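PDB 5OCP: periplasmic binding protein/LacI transcriptional regulator from Shewanella sp. ANA-3, which binds arabinofuranose in the periplasm as the substrate-binding component of an ABC transporter, probably delivering the sugar to its membrane partners. Local coordinates for residues F107-E110 / G111-G115; D142-A145 / G146-V150; K181-N184 / G185-L188. One frame throughout, in Å; residues are numbered along the deposited sequence.

Contact 1. Residues F107-E110 / G111-G115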
ATOM      1  N   PHE A 107      -0.188  -7.366  -5.360  1.00 14.18           N
ATOM      2  CA  PHE A 107       0.559  -6.183  -5.766  1.00 12.84           C
ATOM      3  C   PHE A 107       1.049  -6.262  -7.211  1.00 12.07           C
ATOM      4  O   PHE A 107       1.086  -5.255  -7.887  1.00 13.20           O
ATOM      5  CB  PHE A 107       1.789  -5.979  -4.849  1.00 12.65           C
ATOM      6  CG  PHE A 107       1.469  -5.731  -3.422  1.00 14.24           C
ATOM      7  CD1 PHE A 107       0.742  -4.595  -3.048  1.00 14.88           C
ATOM      8  CD2 PHE A 107       1.998  -6.534  -2.436  1.00 15.13           C
ATOM      9  CE1 PHE A 107       0.493  -4.314  -1.726  1.00 15.96           C
ATOM     10  CE2 PHE A 107       1.762  -6.273  -1.094  1.00 16.32           C
ATOM     11  CZ  PHE A 107       0.976  -5.182  -0.745  1.00 16.18           C
ATOM     12  N   SER A 108       1.455  -7.471  -7.674  1.00 13.74           N
ATOM     13  CA  SER A 108       1.874  -7.645  -9.106  1.00 14.97           C
ATOM     14  C   SER A 108       0.719  -7.392 -10.045  1.00 14.09           C
ATOM     15  O   SER A 108       0.881  -6.687 -11.029  1.00 13.15           O
ATOM     16  CB  SER A 108       2.435  -9.057  -9.376  1.00 18.74           C
ATOM     17  OG  SER A 108       3.567  -9.236  -8.599  1.00 30.64           O
ATOM     18  N   GLU A 109      -0.502  -7.771  -9.623  1.00 12.47           N
ATOM     19  CA  GLU A 109      -1.697  -7.528 -10.411  1.00 13.22           C
ATOM     20  C   GLU A 109      -2.008  -6.023 -10.455  1.00 12.75           C
ATOM     21  O   GLU A 109      -2.389  -5.491 -11.503  1.00 11.64           O
ATOM     22  CB  GLU A 109      -2.914  -8.311  -9.891  1.00 16.14           C
ATOM     23  CG  GLU A 109      -4.162  -8.016 -10.680  1.00 19.23           C
ATOM     24  CD  GLU A 109      -5.414  -8.799 -10.208  1.00 27.09           C
ATOM     25  OE1 GLU A 109      -5.290  -9.884  -9.552  1.00 32.83           O
ATOM     26  OE2 GLU A 109      -6.548  -8.334 -10.512  1.00 29.71           O
ATOM     27  N   GLU A 110      -1.791  -5.339  -9.328  1.00 12.35           N
ATOM     28  CA  GLU A 110      -2.005  -3.880  -9.271  1.00 10.94           C
ATOM     29  C   GLU A 110      -1.079  -3.202 -10.290  1.00 11.42           C
ATOM     30  O   GLU A 110      -1.525  -2.384 -11.113  1.00 11.56           O
ATOM     31  CB  GLU A 110      -1.742  -3.312  -7.892  1.00 12.32           C
ATOM     32  CG  GLU A 110      -2.745  -3.743  -6.845  1.00 12.29           C
ATOM     33  CD  GLU A 110      -2.309  -3.458  -5.418  1.00 14.00           C
ATOM     34  OE1 GLU A 110      -1.215  -2.960  -5.107  1.00 14.65           O
ATOM     35  OE2 GLU A 110      -3.098  -3.767  -4.543  1.00 14.62           O
ATOM     36  N   GLY A 111       0.185  -3.572 -10.281  1.00 12.47           N
ATOM     37  CA  GLY A 111       1.185  -3.037 -11.253  1.00 12.96           C
ATOM     38  C   GLY A 111       0.883  -3.382 -12.685  1.00 12.34           C
ATOM     39  O   GLY A 111       0.958  -2.514 -13.583  1.00 10.50           O
ATOM     40  N   ARG A 112       0.410  -4.603 -12.924  1.00 10.83           N
ATOM     41  CA  ARG A 112      -0.032  -4.998 -14.263  1.00 13.55           C
ATOM     42  C   ARG A 112      -1.237  -4.168 -14.751  1.00 12.98           C
ATOM     43  O   ARG A 112      -1.224  -3.732 -15.899  1.00 12.99           O
ATOM     44  CB  ARG A 112      -0.347  -6.494 -14.356  1.00 15.17           C
ATOM     45  CG  ARG A 112       0.812  -7.382 -14.200  1.00 21.06           C
ATOM     46  CD  ARG A 112       0.529  -8.797 -14.748  1.00 24.82           C
ATOM     47  NE  ARG A 112      -0.589  -9.472 -14.051  1.00 30.66           N
ATOM     48  CZ  ARG A 112      -0.479 -10.117 -12.891  1.00 30.69           C
ATOM     49  NH1 ARG A 112       0.679 -10.216 -12.275  1.00 26.79           N
ATOM     50  NH2 ARG A 112      -1.537 -10.694 -12.372  1.00 34.60           N
ATOM     51  N   LYS A 113      -2.298  -4.011 -13.935  1.00 12.02           N
ATOM     52  CA  LYS A 113      -3.501  -3.290 -14.368  1.00 14.19           C
ATOM     53  C   LYS A 113      -3.209  -1.833 -14.678  1.00 13.02           C
ATOM     54  O   LYS A 113      -3.687  -1.287 -15.669  1.00 12.87           O
ATOM     55  CB  LYS A 113      -4.600  -3.381 -13.284  1.00 15.14           C
ATOM     56  CG  LYS A 113      -5.258  -4.763 -13.238  1.00 21.27           C
ATOM     57  CD  LYS A 113      -5.926  -4.948 -11.908  1.00 23.69           C
ATOM     58  CE  LYS A 113      -7.335  -4.530 -11.904  1.00 32.97           C
ATOM     59  NZ  LYS A 113      -7.971  -5.548 -11.001  1.00 33.43           N
ATOM     60  N   ILE A 114      -2.355  -1.209 -13.845  1.00 10.79           N
ATOM     61  CA  ILE A 114      -2.044   0.224 -14.066  1.00 11.65           C
ATOM     62  C   ILE A 114      -1.130   0.352 -15.293  1.00 12.17           C
ATOM     63  O   ILE A 114      -1.295   1.277 -16.099  1.00 13.11           O
ATOM     64  CB  ILE A 114      -1.587   0.897 -12.738  1.00 13.96           C
ATOM     65  CG1 ILE A 114      -1.801   2.415 -12.844  1.00 16.90           C
ATOM     66  CG2 ILE A 114      -0.209   0.486 -12.345  1.00 14.23           C
ATOM     67  CD1 ILE A 114      -3.241   2.797 -12.819  1.00 15.72           C
ATOM     68  N   GLY A 115      -0.185  -0.564 -15.439  1.00 11.46           N
ATOM     69  CA  GLY A 115       0.662  -0.591 -16.652  1.00 12.25           C
ATOM     70  C   GLY A 115      -0.130  -0.780 -17.915  1.00 12.30           C
ATOM     71  O   GLY A 115       0.088  -0.125 -18.922  1.00 11.59           O
TER
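Glu-109 and Lys-113 form a salt bridge one helical turn apart, with OE2 of Glu-109 3.2 Å from NZ of Lys-113. The ammonium meets the carboxylate oxygen on its anti side, 19° out of the carboxylate plane. Glu-109 runs out extended, and Lys-113 curls back to bring NZ to its OE2. NZ is also hydrogen-bonded to the carbonyl oxygen of Gly-273, which ties the helix to a neighbouring loop.

Van der Waals contact accompanies the charge pair. CD of Lys-113 lies 3.7 Å from CG of Glu-109. Bent at chi3 (-61°), Arg-112 folds its guanidinium back over the preceding turn, where CA of Glu-109 sits 3.7 Å above one face, toward its rim. NH1 of Arg-112 also reaches to 3.6 Å from CB of Ser-108.

Backbone hydrogen bonds hold the turns together: the amide nitrogens of Gly-111, Arg-112, Lys-113 and Ile-114 each donate to the carbonyl oxygen four residues earlier, with Lys-113 N 2.8 Å from Glu-109 O. On the buried side, CG2 of Ile-114 packs 3.4 Å from Glu-110 O, while the Glu-110 carboxylate accepts from Ser-105 OG. An i to i+4 Glu-Lys salt bridge over regular alpha-helical bonding, here on a partly exposed side of the first turns of helix 107-121, is a common helix motif.

Contact 2. Residues D142-A145 / G146-V150. With AHR (alpha-L-arabinofuranose), chain I; FUB (beta-L-arabinofuranose), chain J.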
ATOM      1  N   ASP A 142       6.810  -5.970  -5.880  1.00 12.73           N
ATOM      2  CA  ASP A 142       5.832  -6.642  -6.691  1.00 12.92           C
ATOM      3  C   ASP A 142       5.065  -5.713  -7.654  1.00 12.57           C
ATOM      4  O   ASP A 142       4.704  -6.144  -8.755  1.00 13.66           O
ATOM      5  CB  ASP A 142       4.836  -7.369  -5.821  1.00 14.64           C
ATOM      6  CG  ASP A 142       5.426  -8.640  -5.156  1.00 21.30           C
ATOM      7  OD1 ASP A 142       6.659  -8.868  -5.287  1.00 26.44           O
ATOM      8  OD2 ASP A 142       4.656  -9.318  -4.448  1.00 22.43           O
ATOM      9  N   ARG A 143       4.852  -4.457  -7.276  1.00 10.71           N
ATOM     10  CA  ARG A 143       4.176  -3.545  -8.202  1.00 11.39           C
ATOM     11  C   ARG A 143       5.124  -3.291  -9.374  1.00 12.14           C
ATOM     12  O   ARG A 143       4.723  -3.243 -10.468  1.00 12.21           O
ATOM     13  CB  ARG A 143       3.808  -2.212  -7.563  1.00 11.39           C
ATOM     14  CG  ARG A 143       2.543  -2.289  -6.727  1.00 12.15           C
ATOM     15  CD  ARG A 143       2.223  -1.065  -5.894  1.00 12.72           C
ATOM     16  NE  ARG A 143       1.113  -1.363  -5.001  1.00 12.28           N
ATOM     17  CZ  ARG A 143       0.901  -0.745  -3.870  1.00 12.57           C
ATOM     18  NH1 ARG A 143       1.654   0.243  -3.509  1.00 11.92           N
ATOM     19  NH2 ARG A 143      -0.116  -1.092  -3.123  1.00 14.37           N
ATOM     20  N   ALA A 144       6.395  -3.137  -9.063  1.00 12.31           N
ATOM     21  CA  ALA A 144       7.386  -2.910 -10.143  1.00 13.48           C
ATOM     22  C   ALA A 144       7.402  -4.132 -11.058  1.00 15.57           C
ATOM     23  O   ALA A 144       7.386  -4.005 -12.313  1.00 15.53           O
ATOM     24  CB  ALA A 144       8.733  -2.590  -9.601  1.00 15.27           C
ATOM     25  N   ALA A 145       7.452  -5.320 -10.473  1.00 15.32           N
ATOM     26  CA  ALA A 145       7.497  -6.518 -11.277  1.00 15.56           C
ATOM     27  C   ALA A 145       6.323  -6.647 -12.243  1.00 16.39           C
ATOM     28  O   ALA A 145       6.483  -6.950 -13.418  1.00 16.85           O
ATOM     29  CB  ALA A 145       7.568  -7.764 -10.418  1.00 16.81           C
ATOM     30  N   GLY A 146       5.110  -6.406 -11.760  1.00 13.76           N
ATOM     31  CA  GLY A 146       3.957  -6.443 -12.600  1.00 13.45           C
ATOM     32  C   GLY A 146       3.909  -5.383 -13.704  1.00 12.25           C
ATOM     33  O   GLY A 146       3.552  -5.679 -14.820  1.00 13.72           O
ATOM     34  N   PHE A 147       4.218  -4.143 -13.375  1.00 12.53           N
ATOM     35  CA  PHE A 147       4.229  -3.050 -14.368  1.00 11.94           C
ATOM     36  C   PHE A 147       5.279  -3.385 -15.468  1.00 13.33           C
ATOM     37  O   PHE A 147       5.006  -3.213 -16.664  1.00 14.96           O
ATOM     38  CB  PHE A 147       4.540  -1.765 -13.645  1.00 11.71           C
ATOM     39  CG  PHE A 147       4.479  -0.515 -14.470  1.00 12.85           C
ATOM     40  CD1 PHE A 147       5.530  -0.094 -15.283  1.00 12.55           C
ATOM     41  CD2 PHE A 147       3.343   0.283 -14.430  1.00 11.93           C
ATOM     42  CE1 PHE A 147       5.402   1.122 -15.996  1.00 13.47           C
ATOM     43  CE2 PHE A 147       3.234   1.427 -15.114  1.00 12.30           C
ATOM     44  CZ  PHE A 147       4.238   1.849 -15.912  1.00 12.98           C
ATOM     45  N   ASN A 148       6.431  -3.841 -14.997  1.00 13.12           N
ATOM     46  CA  ASN A 148       7.562  -4.148 -15.902  1.00 14.50           C
ATOM     47  C   ASN A 148       7.158  -5.258 -16.864  1.00 15.74           C
ATOM     48  O   ASN A 148       7.471  -5.202 -18.053  1.00 15.74           O
ATOM     49  CB  ASN A 148       8.831  -4.427 -15.099  1.00 14.23           C
ATOM     50  CG  ASN A 148       9.463  -3.141 -14.500  1.00 15.98           C
ATOM     51  OD1 ASN A 148       9.099  -2.059 -14.875  1.00 19.85           O
ATOM     52  ND2 ASN A 148      10.285  -3.260 -13.498  1.00 17.07           N
ATOM     53  N   GLN A 149       6.417  -6.250 -16.380  1.00 17.07           N
ATOM     54  CA  GLN A 149       6.044  -7.383 -17.182  1.00 19.94           C
ATOM     55  C   GLN A 149       5.103  -6.895 -18.319  1.00 20.63           C
ATOM     56  O   GLN A 149       5.247  -7.353 -19.490  1.00 18.65           O
ATOM     57  CB  GLN A 149       5.418  -8.441 -16.266  1.00 24.71           C
ATOM     58  CG  GLN A 149       4.921  -9.737 -16.850  1.00 35.69           C
ATOM     59  CD  GLN A 149       4.436 -10.643 -15.711  1.00 41.58           C
ATOM     60  OE1 GLN A 149       4.277 -10.197 -14.543  1.00 45.13           O
ATOM     61  NE2 GLN A 149       4.246 -11.911 -16.022  1.00 55.47           N
ATOM     62  N   VAL A 150       4.253  -5.886 -18.059  1.00 16.17           N
ATOM     63  CA  VAL A 150       3.319  -5.400 -19.096  1.00 17.76           C
ATOM     64  C   VAL A 150       4.043  -4.564 -20.091  1.00 19.59           C
ATOM     65  O   VAL A 150       3.869  -4.790 -21.315  1.00 21.04           O
ATOM     66  CB  VAL A 150       2.188  -4.566 -18.512  1.00 19.35           C
ATOM     67  CG1 VAL A 150       1.405  -3.807 -19.592  1.00 20.57           C
ATOM     68  CG2 VAL A 150       1.311  -5.516 -17.749  1.00 18.88           C
TER
HETATM   69  O5  AHR I 407       1.831  -1.835   1.639  0.50  9.68           O
HETATM   70  C5  AHR I 407       0.925  -0.946   1.061  0.50  9.29           C
HETATM   71  C4  AHR I 407       1.627   0.337   0.658  0.50  9.24           C
HETATM   72  O4  AHR I 407       2.333   0.893   1.742  0.50  8.99           O
HETATM   73  C3  AHR I 407       0.635   1.395   0.140  0.50  9.08           C
HETATM   74  O3  AHR I 407       0.401   1.162  -1.210  0.50  9.41           O
HETATM   75  C2  AHR I 407       1.409   2.655   0.489  0.50  9.17           C
HETATM   76  O2  AHR I 407       0.660   3.833   0.568  0.50  9.41           O
HETATM   77  C1  AHR I 407       1.918   2.262   1.864  0.50  9.47           C
HETATM   78  O1  AHR I 407       2.974   3.019   2.169  0.50 10.09           O
HETATM   79  O5  FUB J 408       1.830  -1.834   1.638  0.50 14.06           O
HETATM   80  C5  FUB J 408       0.927  -0.940   1.064  0.50 12.97           C
HETATM   81  C4  FUB J 408       1.631   0.346   0.666  0.50 12.74           C
HETATM   82  O4  FUB J 408       2.354   0.901   1.738  0.50 12.21           O
HETATM   83  C3  FUB J 408       0.644   1.407   0.155  0.50 12.38           C
HETATM   84  O3  FUB J 408       0.396   1.161  -1.195  0.50 12.84           O
HETATM   85  C2  FUB J 408       1.443   2.675   0.434  0.50 12.46           C
HETATM   86  O2  FUB J 408       0.662   3.840   0.560  0.50 12.95           O
HETATM   87  C1  FUB J 408       2.302   2.338   1.653  0.50 12.39           C
HETATM   88  O1  FUB J 408       1.630   2.754   2.738  0.50 13.65           O
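Helix 138-151 of a beta-alpha-beta unit supplies Arg-143 to the arabinofuranose pocket, and Arg-143 is bonded through its backbone to Phe-147 one turn on. Phe-147 N donates to Arg-143 O at 3.1 Å with an N-H...O angle of 171°. The same spacing links Gly-146 to Asp-142, Asn-148 to Ala-144 and Gln-149 to Ala-145.

Ala-144 O lies under the Asn-148 side chain, 3.2 Å from its CB and 2.9 Å from the Asn-148 amide N. The side-chain ND2 of Asn-148 is badly angled for that oxygen.

CB of Phe-147 rests 3.5 Å from Arg-143 O. With CG anti to the backbone N (chi1 -175°), its ring leads away from the preceding turn and stacks with Trp-192, packing the helix on the sheet.

Arg-143 extends from CG to NE and presents its guanidinium edge to the sugar. NH1 and NH2 both donate to O3, at 2.8 Å and 3.0 Å from AHR O3, and the superposed beta anomer FUB is gripped in the same way. C3 of either sugar lies in the guanidinium plane. NE forms a salt bridge with Glu-110 on helix 107-121, which likely fixes the rotation of the group.

This fork engages a hydroxyl that is not on the anomeric carbon, consistent with both anomers being bound, while the Glu-110 carboxylate probably offsets the buried positive charge.

Contact 3. Residues K181-N184 / G185-L188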
ATOM      1  N   LYS A 181      14.868  17.870 -13.729  1.00 22.92           N
ATOM      2  CA  LYS A 181      16.164  18.492 -13.940  1.00 25.65           C
ATOM      3  C   LYS A 181      17.052  17.577 -14.793  1.00 23.46           C
ATOM      4  O   LYS A 181      17.727  18.049 -15.707  1.00 29.15           O
ATOM      5  CB  LYS A 181      16.843  18.789 -12.602  1.00 31.00           C
ATOM      6  CG  LYS A 181      16.417  20.103 -11.969  1.00 41.22           C
ATOM      7  CD  LYS A 181      16.578  20.067 -10.457  1.00 46.05           C
ATOM      8  CE  LYS A 181      18.001  20.405 -10.046  1.00 55.76           C
ATOM      9  NZ  LYS A 181      18.721  21.162 -11.108  1.00 60.50           N
ATOM     10  N   ALA A 182      17.055  16.274 -14.500  1.00 22.71           N
ATOM     11  CA  ALA A 182      17.856  15.356 -15.266  1.00 23.22           C
ATOM     12  C   ALA A 182      17.359  15.158 -16.689  1.00 29.21           C
ATOM     13  O   ALA A 182      18.109  14.745 -17.531  1.00 31.02           O
ATOM     14  CB  ALA A 182      17.987  14.012 -14.583  1.00 22.38           C
ATOM     15  N   GLN A 183      16.072  15.370 -16.926  1.00 25.21           N
ATOM     16  CA  GLN A 183      15.546  15.194 -18.312  1.00 23.46           C
ATOM     17  C   GLN A 183      16.135  16.175 -19.283  1.00 28.36           C
ATOM     18  O   GLN A 183      16.200  15.889 -20.530  1.00 25.56           O
ATOM     19  CB  GLN A 183      14.051  15.270 -18.347  1.00 23.69           C
ATOM     20  CG  GLN A 183      13.482  13.956 -17.822  1.00 22.32           C
ATOM     21  CD  GLN A 183      13.532  12.825 -18.796  1.00 24.11           C
ATOM     22  OE1 GLN A 183      14.171  11.776 -18.524  1.00 25.75           O
ATOM     23  NE2 GLN A 183      12.841  12.997 -19.968  1.00 21.63           N
ATOM     24  N   ASN A 184      16.508  17.324 -18.726  1.00 29.63           N
ATOM     25  CA  ASN A 184      17.249  18.337 -19.521  1.00 29.98           C
ATOM     26  C   ASN A 184      16.308  18.773 -20.677  1.00 31.99           C
ATOM     27  O   ASN A 184      16.772  18.862 -21.813  1.00 29.66           O
ATOM     28  CB  ASN A 184      18.562  17.691 -20.043  1.00 28.72           C
ATOM     29  CG  ASN A 184      19.573  18.728 -20.562  1.00 30.70           C
ATOM     30  OD1 ASN A 184      19.619  19.848 -20.035  1.00 30.92           O
ATOM     31  ND2 ASN A 184      20.402  18.340 -21.562  1.00 26.83           N
ATOM     32  N   GLY A 185      15.007  18.954 -20.376  1.00 26.28           N
ATOM     33  CA  GLY A 185      13.958  19.386 -21.301  1.00 25.99           C
ATOM     34  C   GLY A 185      13.229  18.325 -22.126  1.00 19.55           C
ATOM     35  O   GLY A 185      12.269  18.636 -22.757  1.00 22.01           O
ATOM     36  N   GLN A 186      13.714  17.083 -22.149  1.00 20.61           N
ATOM     37  CA  GLN A 186      13.151  16.020 -22.929  1.00 22.06           C
ATOM     38  C   GLN A 186      11.793  15.654 -22.286  1.00 21.52           C
ATOM     39  O   GLN A 186      11.776  15.446 -21.097  1.00 19.73           O
ATOM     40  CB  GLN A 186      14.043  14.841 -22.911  1.00 26.17           C
ATOM     41  CG  GLN A 186      13.622  13.758 -23.846  1.00 27.71           C
ATOM     42  CD  GLN A 186      14.572  12.590 -23.758  1.00 42.00           C
ATOM     43  OE1 GLN A 186      15.563  12.620 -23.000  1.00 51.55           O
ATOM     44  NE2 GLN A 186      14.275  11.531 -24.518  1.00 47.18           N
ATOM     45  N   PRO A 187      10.693  15.700 -23.064  1.00 19.12           N
ATOM     46  CA  PRO A 187       9.383  15.428 -22.439  1.00 18.95           C
ATOM     47  C   PRO A 187       9.305  14.048 -21.853  1.00 18.79           C
ATOM     48  O   PRO A 187       9.776  13.096 -22.483  1.00 20.08           O
ATOM     49  CB  PRO A 187       8.378  15.645 -23.557  1.00 20.19           C
ATOM     50  CG  PRO A 187       9.129  16.091 -24.732  1.00 22.29           C
ATOM     51  CD  PRO A 187      10.546  16.315 -24.395  1.00 20.43           C
ATOM     52  N   LEU A 188       8.699  13.966 -20.661  1.00 17.56           N
ATOM     53  CA  LEU A 188       8.195  12.722 -20.089  1.00 18.67           C
ATOM     54  C   LEU A 188       6.758  12.518 -20.450  1.00 17.62           C
ATOM     55  O   LEU A 188       6.012  13.437 -20.561  1.00 19.80           O
ATOM     56  CB  LEU A 188       8.316  12.780 -18.589  1.00 18.31           C
ATOM     57  CG  LEU A 188       9.738  12.612 -18.073  1.00 20.70           C
ATOM     58  CD1 LEU A 188       9.699  12.927 -16.586  1.00 22.61           C
ATOM     59  CD2 LEU A 188      10.198  11.160 -18.243  1.00 20.41           C
TER
HETATM   60  O   HOH W   1      12.102  11.080 -21.890  1.00 32.01           O
HETATM   61  O   HOH W   2      15.636  10.467 -20.692  1.00 35.25           O
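Gln-183 and Gln-186 are joined by two hydrogen bonds running in opposite directions. In the backbone, Gln-186 N donates to Gln-183 O over 3.2 Å; in return, the side-chain NE2 of Gln-183 donates to Gln-186 O over 2.9 Å. That oxygen lies close to the Gln-183 amide plane, whereas NE2 stands well above the carbonyl plane of Gln-186. A bend at chi2 (-77°) turns the Gln-183 amide back toward the chain that leaves the helix.

The backbone bond closes a type I' beta turn from Gln-183 to Gln-186, which ends helix 169-183 and starts the connection to strand 190-193. Both central residues, Asn-184 and Gly-185, have positive phi; at Gly-185 a CB would collide with Asn-184 O.

Two waters extend the polar network. One accepts from Gln-183 NE2 and donates to Pro-187 O, 3.1 Å away. The other donates to OE1 of both glutamines, at 2.9 Å from Gln-183 and 3.2 Å from Gln-186. OE1 of Gln-183 also accepts from Arg-161 NE on strand 157-164.

Van der Waals contact comes from Leu-188, whose CD2 lies against the amide, 3.7 Å from NE2 and 3.8 Å from CD of Gln-183. An alanine in place of Gln-183 is likely to leave Gln-186 O and Arg-161 NE without this partner and open a gap beside Leu-188. The Leu-188 side chain also touches Val-160 and Ala-129, so the leucine packs against strands 157-164 and 126-132.

In the fold
From the N terminus, contact 1 comes first, at the start of helix 107-121, just after strand 101-104 of the first sheet. Contact 2 follows on helix 138-151, between strands 126-132 and 157-164 of the second sheet, and contact 3 turns the chain from helix 169-183 toward strand 190-193. The three lie in series, none nested or crossed, and contact 3 alone closes a turn. Contacts 1 and 2, their centres about 6 Å apart, touch through the Glu-110 to Arg-143 salt bridge and, besides it, through packing of Phe-107 on Asp-142, joining two helices beside the sugar. Contact 3 stands apart, its centre about 24 Å from that of contact 2, where the chain heads into an inner strand of the second sheet.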